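Local coordinates for mutual gliding-motility protein MglA (Myxococcus xanthus DK 1622, PDB 6H35), which acts as a small Arf-family GTPase that coordinates the two gliding motilities and controls gliding direction and speed, at residues Glu50-Leu55 against Pro80-Tyr85. Sequence-based numbering, arbitrary orientation.
Sequences ETDRTL and PGQVFY. With GDP (guanosine-5'-diphosphate), chain C.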
# COMPACT_ATOMS: atom_id res chain seq x y z
N GLU A 50 -10.87 -14.33 -14.38
CA GLU A 50 -11.55 -15.43 -13.73
C GLU A 50 -10.90 -15.81 -12.40
O GLU A 50 -11.56 -16.43 -11.56
CB GLU A 50 -11.59 -16.65 -14.65
CG GLU A 50 -12.55 -16.50 -15.81
CD GLU A 50 -12.25 -17.46 -16.95
OE1 GLU A 50 -11.34 -18.30 -16.80
OE2 GLU A 50 -12.94 -17.37 -17.99
N THR A 51 -9.63 -15.45 -12.19
CA THR A 51 -8.90 -15.89 -11.01
C THR A 51 -8.28 -14.78 -10.18
O THR A 51 -7.82 -15.06 -9.07
CB THR A 51 -7.78 -16.87 -11.40
OG1 THR A 51 -6.84 -16.21 -12.26
CG2 THR A 51 -8.35 -18.09 -12.11
N ASP A 52 -8.23 -13.54 -10.67
CA ASP A 52 -7.51 -12.49 -9.96
C ASP A 52 -8.11 -11.13 -10.30
O ASP A 52 -9.00 -11.01 -11.15
CB ASP A 52 -6.01 -12.53 -10.30
CG ASP A 52 -5.13 -12.18 -9.11
OD1 ASP A 52 -5.58 -11.43 -8.22
OD2 ASP A 52 -3.98 -12.66 -9.06
N ARG A 53 -7.60 -10.10 -9.63
CA ARG A 53 -8.08 -8.74 -9.86
C ARG A 53 -7.03 -7.75 -9.38
O ARG A 53 -6.12 -8.09 -8.61
CB ARG A 53 -9.42 -8.49 -9.15
CG ARG A 53 -9.30 -8.37 -7.65
CD ARG A 53 -10.65 -8.47 -6.96
NE ARG A 53 -10.49 -8.57 -5.51
CZ ARG A 53 -11.51 -8.63 -4.65
NH1 ARG A 53 -12.76 -8.60 -5.09
NH2 ARG A 53 -11.27 -8.73 -3.35
N THR A 54 -7.16 -6.52 -9.86
CA THR A 54 -6.38 -5.38 -9.41
C THR A 54 -7.32 -4.20 -9.22
O THR A 54 -8.23 -4.00 -10.03
CB THR A 54 -5.26 -5.03 -10.40
OG1 THR A 54 -4.39 -6.16 -10.56
CG2 THR A 54 -4.44 -3.85 -9.90
N LEU A 55 -7.12 -3.44 -8.15
CA LEU A 55 -7.98 -2.31 -7.82
C LEU A 55 -7.14 -1.06 -7.70
O LEU A 55 -6.07 -1.08 -7.07
CB LEU A 55 -8.74 -2.57 -6.52
CG LEU A 55 -9.85 -1.59 -6.15
CD1 LEU A 55 -11.01 -1.70 -7.13
CD2 LEU A 55 -10.32 -1.84 -4.73
N PRO A 80 -2.17 -8.10 -7.83
CA PRO A 80 -2.81 -9.41 -7.95
C PRO A 80 -2.15 -10.42 -7.02
O PRO A 80 -0.99 -10.28 -6.62
CB PRO A 80 -2.61 -9.78 -9.42
CG PRO A 80 -1.45 -8.96 -9.87
CD PRO A 80 -1.51 -7.69 -9.08
N GLY A 81 -2.92 -11.46 -6.66
CA GLY A 81 -2.49 -12.39 -5.64
C GLY A 81 -2.14 -13.79 -6.11
O GLY A 81 -1.54 -14.55 -5.35
N GLN A 82 -2.49 -14.14 -7.34
CA GLN A 82 -2.19 -15.48 -7.84
C GLN A 82 -0.71 -15.59 -8.22
O GLN A 82 -0.08 -14.62 -8.65
CB GLN A 82 -3.06 -15.81 -9.05
CG GLN A 82 -4.56 -15.79 -8.76
CD GLN A 82 -5.03 -17.00 -7.97
OE1 GLN A 82 -4.23 -17.85 -7.57
NE2 GLN A 82 -6.33 -17.09 -7.74
N VAL A 83 -0.16 -16.79 -8.05
CA VAL A 83 1.27 -17.01 -8.26
C VAL A 83 1.71 -16.67 -9.68
O VAL A 83 2.88 -16.35 -9.90
CB VAL A 83 1.66 -18.46 -7.92
CG1 VAL A 83 1.32 -18.79 -6.47
CG2 VAL A 83 0.98 -19.44 -8.86
N PHE A 84 0.80 -16.72 -10.66
CA PHE A 84 1.17 -16.60 -12.06
C PHE A 84 1.01 -15.19 -12.61
O PHE A 84 1.00 -15.01 -13.84
CB PHE A 84 0.37 -17.60 -12.91
CG PHE A 84 -1.09 -17.62 -12.60
CD1 PHE A 84 -1.95 -16.67 -13.13
CD2 PHE A 84 -1.62 -18.61 -11.78
CE1 PHE A 84 -3.30 -16.69 -12.84
CE2 PHE A 84 -2.97 -18.64 -11.49
CZ PHE A 84 -3.81 -17.67 -12.02
N TYR A 85 0.90 -14.17 -11.75
CA TYR A 85 0.80 -12.79 -12.19
C TYR A 85 1.96 -11.94 -11.67
O TYR A 85 1.83 -10.72 -11.51
CB TYR A 85 -0.54 -12.18 -11.78
CG TYR A 85 -1.65 -12.47 -12.76
CD1 TYR A 85 -1.50 -12.18 -14.11
CD2 TYR A 85 -2.83 -13.07 -12.35
CE1 TYR A 85 -2.51 -12.45 -15.01
CE2 TYR A 85 -3.84 -13.35 -13.24
CZ TYR A 85 -3.67 -13.04 -14.57
OH TYR A 85 -4.68 -13.32 -15.47
PB GDP C . -7.18 -9.15 -1.01
O1B GDP C . -5.87 -8.83 -0.32
O2B GDP C . -6.91 -10.30 -1.94
O3B GDP C . -7.68 -7.95 -1.77
O3A GDP C . -8.26 -9.58 0.10
PA GDP C . -9.69 -8.88 0.32
O1A GDP C . -9.61 -7.40 0.61
O2A GDP C . -10.62 -9.16 -0.83
O5' GDP C . -10.21 -9.66 1.63
C5' GDP C . -10.44 -11.06 1.52
C4' GDP C . -11.50 -11.44 2.54
O4' GDP C . -11.01 -11.16 3.85
C3' GDP C . -12.73 -10.59 2.34
O3' GDP C . -13.85 -11.48 2.40
C2' GDP C . -12.77 -9.64 3.52
O2' GDP C . -14.11 -9.41 3.97
C1' GDP C . -11.96 -10.37 4.57
N9 GDP C . -11.22 -9.43 5.45
C8 GDP C . -10.37 -8.46 5.06
N7 GDP C . -9.86 -7.80 6.14
C5 GDP C . -10.39 -8.37 7.25
C6 GDP C . -10.29 -8.17 8.71
O6 GDP C . -9.55 -7.28 9.18
N1 GDP C . -11.00 -8.96 9.51
C2 GDP C . -11.80 -9.94 9.03
N2 GDP C . -12.49 -10.70 9.91
N3 GDP C . -11.95 -10.18 7.70
C4 GDP C . -11.29 -9.44 6.78
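Asp52 OD1 accepts from two backbone amides: Gly81 N at 3.1 Å, on the syn side facing the other carboxylate oxygen and nearly straight (167°), and its own neighbour Arg53 N on the anti side. OD2 takes Gln82 N at 2.7 Å, met 33° out of the carboxylate plane, and adds a weak, bent bond from Gly81 N. The carboxylate thus spans consecutive amides of the loop, its OD2 also lying 3.2 Å from Pro80 CB. An asparagine in place of Asp52 would probably leave at least one of these amides without its acceptor, an NH2 then facing an N-H. Gln82, its chain bent at chi2 (-75°), carries its amide back to Thr51, where NE2 reaches O at 2.8 Å with the oxygen nearly in the amide plane. Thr51 OG1 meets the edge of the Phe84 ring, 3.4 Å from CZ. Arg53 extends the other way, NH2 lying 2.6 Å from the alpha-phosphate oxygen O2A of GDP. The contact joins the start of interswitch strand 53-59 to the loop after its antiparallel neighbour, strand 71-77; that loop, probably the switch II counterpart, holds Pro80, Gly81 and Gln82, predicted to bind GTP, and helix 86-93 packs against Pro80 and Thr54 through Ile92.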